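PDB 4UB9: molinate hydrolase from Gulosibacter molinativorax, which hydrolyses the thiocarbamate herbicide molinate and is a zinc-binding member of the amidohydrolase family. Local coordinates for residues Val138-Leu148 and Ala166-Met177. Sequence-based numbering, arbitrary orientation.
Sequences VTTVFDTWNAL and ARIFFAGTLIGM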
loop_
_atom_site.group_PDB
_atom_site.type_symbol
_atom_site.label_atom_id
_atom_site.label_comp_id
_atom_site.label_asym_id
_atom_site.label_seq_id
_atom_site.Cartn_x
_atom_site.Cartn_y
_atom_site.Cartn_z
ATOM N N VAL A 138 24.553 -4.886 33.129
ATOM C CA VAL A 138 23.242 -4.522 33.631
ATOM C C VAL A 138 22.717 -5.711 34.422
ATOM O O VAL A 138 22.428 -6.750 33.852
ATOM C CB VAL A 138 22.286 -4.147 32.509
ATOM C CG1 VAL A 138 20.878 -3.864 33.062
ATOM C CG2 VAL A 138 22.807 -2.952 31.750
ATOM N N THR A 139 22.604 -5.541 35.727
ATOM C CA THR A 139 22.160 -6.630 36.589
ATOM C C THR A 139 20.640 -6.614 36.852
ATOM O O THR A 139 20.060 -7.623 37.261
ATOM C CB THR A 139 22.889 -6.592 37.930
ATOM O OG1 THR A 139 23.028 -5.222 38.340
ATOM C CG2 THR A 139 24.280 -7.238 37.793
ATOM N N THR A 140 20.009 -5.465 36.616
ATOM C CA THR A 140 18.540 -5.333 36.735
ATOM C C THR A 140 17.942 -4.607 35.543
ATOM O O THR A 140 18.393 -3.516 35.181
ATOM C CB THR A 140 18.123 -4.598 38.017
ATOM O OG1 THR A 140 18.664 -5.287 39.152
ATOM C CG2 THR A 140 16.609 -4.542 38.155
ATOM N N VAL A 141 16.938 -5.245 34.921
ATOM C CA VAL A 141 16.202 -4.614 33.848
ATOM C C VAL A 141 14.724 -4.451 34.173
ATOM O O VAL A 141 14.090 -5.329 34.754
ATOM C CB VAL A 141 16.327 -5.355 32.487
ATOM C CG1 VAL A 141 17.755 -5.290 31.974
ATOM C CG2 VAL A 141 15.847 -6.777 32.580
ATOM N N PHE A 142 14.189 -3.331 33.733
ATOM C CA PHE A 142 12.762 -3.030 33.854
ATOM C C PHE A 142 12.163 -3.047 32.489
ATOM O O PHE A 142 12.422 -2.164 31.646
ATOM C CB PHE A 142 12.575 -1.684 34.520
ATOM C CG PHE A 142 12.959 -1.700 35.948
ATOM C CD1 PHE A 142 12.069 -2.104 36.919
ATOM C CD2 PHE A 142 14.240 -1.364 36.336
ATOM C CE1 PHE A 142 12.430 -2.136 38.276
ATOM C CE2 PHE A 142 14.607 -1.402 37.668
ATOM C CZ PHE A 142 13.694 -1.788 38.640
ATOM N N ASP A 143 11.379 -4.091 32.259
ATOM C CA ASP A 143 10.710 -4.321 30.983
ATOM C C ASP A 143 9.294 -3.734 30.984
ATOM O O ASP A 143 8.420 -4.140 31.720
ATOM C CB ASP A 143 10.669 -5.801 30.643
ATOM C CG ASP A 143 10.013 -6.079 29.283
ATOM O OD1 ASP A 143 8.900 -5.533 29.006
ATOM O OD2 ASP A 143 10.579 -6.883 28.502
ATOM N N THR A 144 9.105 -2.824 30.071
ATOM C CA THR A 144 7.997 -1.870 30.071
ATOM C C THR A 144 6.887 -2.237 29.058
ATOM O O THR A 144 5.812 -1.646 29.018
ATOM C CB THR A 144 8.683 -0.529 29.780
ATOM O OG1 THR A 144 8.921 0.162 31.018
ATOM C CG2 THR A 144 8.002 0.272 28.868
ATOM N N TRP A 145 7.177 -3.235 28.243
ATOM C CA TRP A 145 6.244 -3.763 27.263
ATOM C C TRP A 145 6.738 -5.095 26.717
ATOM O O TRP A 145 7.810 -5.203 26.122
ATOM C CB TRP A 145 6.006 -2.831 26.067
ATOM C CG TRP A 145 4.977 -3.412 25.071
ATOM C CD1 TRP A 145 3.626 -3.399 25.201
ATOM C CD2 TRP A 145 5.245 -4.094 23.861
ATOM N NE1 TRP A 145 3.034 -4.017 24.143
ATOM C CE2 TRP A 145 4.008 -4.437 23.290
ATOM C CE3 TRP A 145 6.409 -4.426 23.189
ATOM C CZ2 TRP A 145 3.903 -5.103 22.081
ATOM C CZ3 TRP A 145 6.313 -5.089 21.999
ATOM C CH2 TRP A 145 5.065 -5.431 21.457
ATOM N N ASN A 146 5.915 -6.098 26.916
ATOM C CA ASN A 146 6.248 -7.444 26.560
ATOM C C ASN A 146 4.983 -8.265 26.649
ATOM O O ASN A 146 3.953 -7.765 27.097
ATOM C CB ASN A 146 7.296 -7.986 27.519
ATOM C CG ASN A 146 8.165 -9.061 26.888
ATOM O OD1 ASN A 146 7.689 -9.919 26.141
ATOM N ND2 ASN A 146 9.452 -9.015 27.188
ATOM N N ALA A 147 5.079 -9.523 26.245
ATOM C CA ALA A 147 3.990 -10.480 26.419
ATOM C C ALA A 147 4.026 -11.093 27.809
ATOM O O ALA A 147 5.027 -11.685 28.222
ATOM C CB ALA A 147 4.063 -11.564 25.388
ATOM N N LEU A 148 2.900 -10.981 28.509
ATOM C CA LEU A 148 2.820 -11.359 29.892
ATOM C C LEU A 148 3.273 -12.776 30.177
ATOM O O LEU A 148 4.066 -13.007 31.074
ATOM C CB LEU A 148 1.406 -11.143 30.429
ATOM C CG LEU A 148 1.243 -11.352 31.942
ATOM C CD1 LEU A 148 2.116 -10.425 32.782
ATOM C CD2 LEU A 148 -0.203 -11.142 32.314
ATOM N N ALA A 166 20.212 -10.909 33.701
ATOM C CA ALA A 166 19.784 -9.794 34.526
ATOM C C ALA A 166 18.452 -10.112 35.169
ATOM O O ALA A 166 17.629 -10.818 34.573
ATOM C CB ALA A 166 19.659 -8.518 33.699
ATOM N N ARG A 167 18.234 -9.633 36.400
ATOM C CA ARG A 167 16.928 -9.852 36.984
ATOM C C ARG A 167 15.935 -8.899 36.312
ATOM O O ARG A 167 16.269 -7.782 35.866
ATOM C CB ARG A 167 16.888 -9.766 38.496
ATOM C CG ARG A 167 16.814 -8.398 39.085
ATOM C CD ARG A 167 16.664 -8.471 40.607
ATOM N NE ARG A 167 17.826 -9.084 41.219
ATOM C CZ ARG A 167 19.057 -8.570 41.263
ATOM N NH1 ARG A 167 19.339 -7.368 40.768
ATOM N NH2 ARG A 167 20.036 -9.267 41.840
ATOM N N ILE A 168 14.731 -9.402 36.212
ATOM C CA ILE A 168 13.660 -8.766 35.493
ATOM C C ILE A 168 12.526 -8.350 36.390
ATOM O O ILE A 168 12.061 -9.106 37.229
ATOM C CB ILE A 168 13.057 -9.720 34.477
ATOM C CG1 ILE A 168 14.108 -10.177 33.490
ATOM C CG2 ILE A 168 11.927 -9.029 33.702
ATOM C CD1 ILE A 168 13.617 -11.282 32.579
ATOM N N PHE A 169 12.066 -7.140 36.155
ATOM C CA PHE A 169 10.756 -6.688 36.615
ATOM C C PHE A 169 9.974 -6.156 35.425
ATOM O O PHE A 169 10.530 -5.494 34.569
ATOM C CB PHE A 169 10.899 -5.613 37.684
ATOM C CG PHE A 169 11.650 -6.086 38.870
ATOM C CD1 PHE A 169 11.102 -7.021 39.742
ATOM C CD2 PHE A 169 12.956 -5.611 39.107
ATOM C CE1 PHE A 169 11.820 -7.499 40.851
ATOM C CE2 PHE A 169 13.677 -6.087 40.190
ATOM C CZ PHE A 169 13.110 -7.024 41.073
ATOM N N PHE A 170 8.669 -6.428 35.402
ATOM C CA PHE A 170 7.887 -6.092 34.227
ATOM C C PHE A 170 6.512 -5.448 34.458
ATOM O O PHE A 170 5.911 -5.583 35.507
ATOM C CB PHE A 170 7.775 -7.310 33.348
ATOM C CG PHE A 170 7.050 -8.433 33.975
ATOM C CD1 PHE A 170 5.673 -8.393 34.101
ATOM C CD2 PHE A 170 7.720 -9.553 34.390
ATOM C CE1 PHE A 170 4.993 -9.464 34.672
ATOM C CE2 PHE A 170 7.055 -10.625 34.954
ATOM C CZ PHE A 170 5.691 -10.596 35.094
ATOM N N ALA A 171 6.063 -4.728 33.441
ATOM C CA ALA A 171 4.702 -4.179 33.366
ATOM C C ALA A 171 3.715 -5.119 32.738
ATOM O O ALA A 171 2.508 -4.966 32.909
ATOM C CB ALA A 171 4.688 -2.908 32.533
ATOM N N GLY A 172 4.222 -6.009 31.910
ATOM C CA GLY A 172 3.394 -6.774 30.958
ATOM C C GLY A 172 3.116 -5.892 29.756
ATOM O O GLY A 172 4.033 -5.382 29.106
ATOM N N THR A 173 1.847 -5.620 29.511
ATOM C CA THR A 173 1.481 -4.764 28.363
ATOM C C THR A 173 1.314 -3.304 28.759
ATOM O O THR A 173 1.437 -2.923 29.904
ATOM C CB THR A 173 0.219 -5.253 27.664
ATOM O OG1 THR A 173 0.072 -4.585 26.411
ATOM C CG2 THR A 173 -1.017 -5.011 28.518
ATOM N N LEU A 174 1.107 -2.493 27.758
ATOM C CA LEU A 174 0.793 -1.088 27.917
ATOM C C LEU A 174 -0.723 -0.972 27.863
ATOM O O LEU A 174 -1.361 -1.302 26.839
ATOM C CB LEU A 174 1.283 -0.292 26.733
ATOM C CG LEU A 174 2.099 0.947 26.941
ATOM C CD1 LEU A 174 3.467 0.633 26.343
ATOM C CD2 LEU A 174 1.507 2.086 26.178
ATOM N N ILE A 175 -1.288 -0.508 28.952
ATOM C CA ILE A 175 -2.712 -0.508 29.065
ATOM C C ILE A 175 -3.273 0.457 28.027
ATOM O O ILE A 175 -3.017 1.656 28.078
ATOM C CB ILE A 175 -3.178 -0.088 30.461
ATOM C CG1 ILE A 175 -2.564 -0.966 31.556
ATOM C CG2 ILE A 175 -4.696 -0.111 30.537
ATOM C CD1 ILE A 175 -2.812 -2.436 31.398
ATOM N N GLY A 176 -4.122 -0.093 27.151
ATOM C CA GLY A 176 -4.832 0.694 26.149
ATOM C C GLY A 176 -4.148 0.756 24.799
ATOM O O GLY A 176 -4.566 1.493 23.914
ATOM N N MET A 177 -3.062 0.004 24.658
ATOM C CA MET A 177 -2.354 -0.034 23.378
ATOM C C MET A 177 -2.667 -1.328 22.689
ATOM O O MET A 177 -2.786 -2.396 23.301
ATOM C CB MET A 177 -0.826 0.077 23.577
ATOM C CG MET A 177 -0.042 0.259 22.252
ATOM S SD MET A 177 1.762 0.231 22.409
ATOM C CE MET A 177 2.073 -1.454 22.902
HETATM O O HOH W 1 6.660 -6.081 30.357
#
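Arg-167 reaches across to Thr-140 with its NH1, which donates to OG1 at 2.7 Å; the hydroxyl oxygen lies in the guanidinium plane, at its edge, although the N-H...O angle is a bent 132°. CG of Arg-167 sits between its backbone N and carbonyl carbon (chi1 81°) and the chain bends again at chi3, which turns the head back over the neighbouring strand. Salt bridges to Asp-446 and Glu-470 hold the same head from beyond the pair. A leucine in its place would probably leave both carboxylates without their cationic mate and Thr-140 OG1 without this donor. On the same face of the sheet, Phe-142 and Phe-169 run side by side with planes at 29°, but centroids 5.6 Å apart mean that little of one ring faces the other; CE1 of Phe-142 meets CD2 of Phe-169 at 3.6 Å. CG2 of Thr-140 comes to the edge of the Phe-169 ring.

The backbone ladder from Thr-139 O to Ala-171 N is parallel, and helix 148-159 makes the connection: a beta-alpha-beta unit, as expected of the TIM-barrel amidohydrolases. On the face of Val-141 and Asp-143, Val-141 CG2 packs against Ile-168 CG1, while farther along Leu-148 CD1 touches Phe-170 CE1 at 3.6 Å, the side chains crossing near a right angle.

At the C-terminal end of strand 138-143, Asp-143 OD1 accepts from Trp-145 N in an Asx turn; a water probably donates to it too, while accepting from Gly-172 N at 2.9 Å. Asn-146 ND2 donates to OD2 from above the carboxylate plane. Met-177 crosses Trp-145 almost perpendicularly in a Met-aromatic contact, its methyl CE 3.4 Å from Trp-145 CD1, while the side chain of nearby Leu-174 lies about 5 Å from the bound zinc.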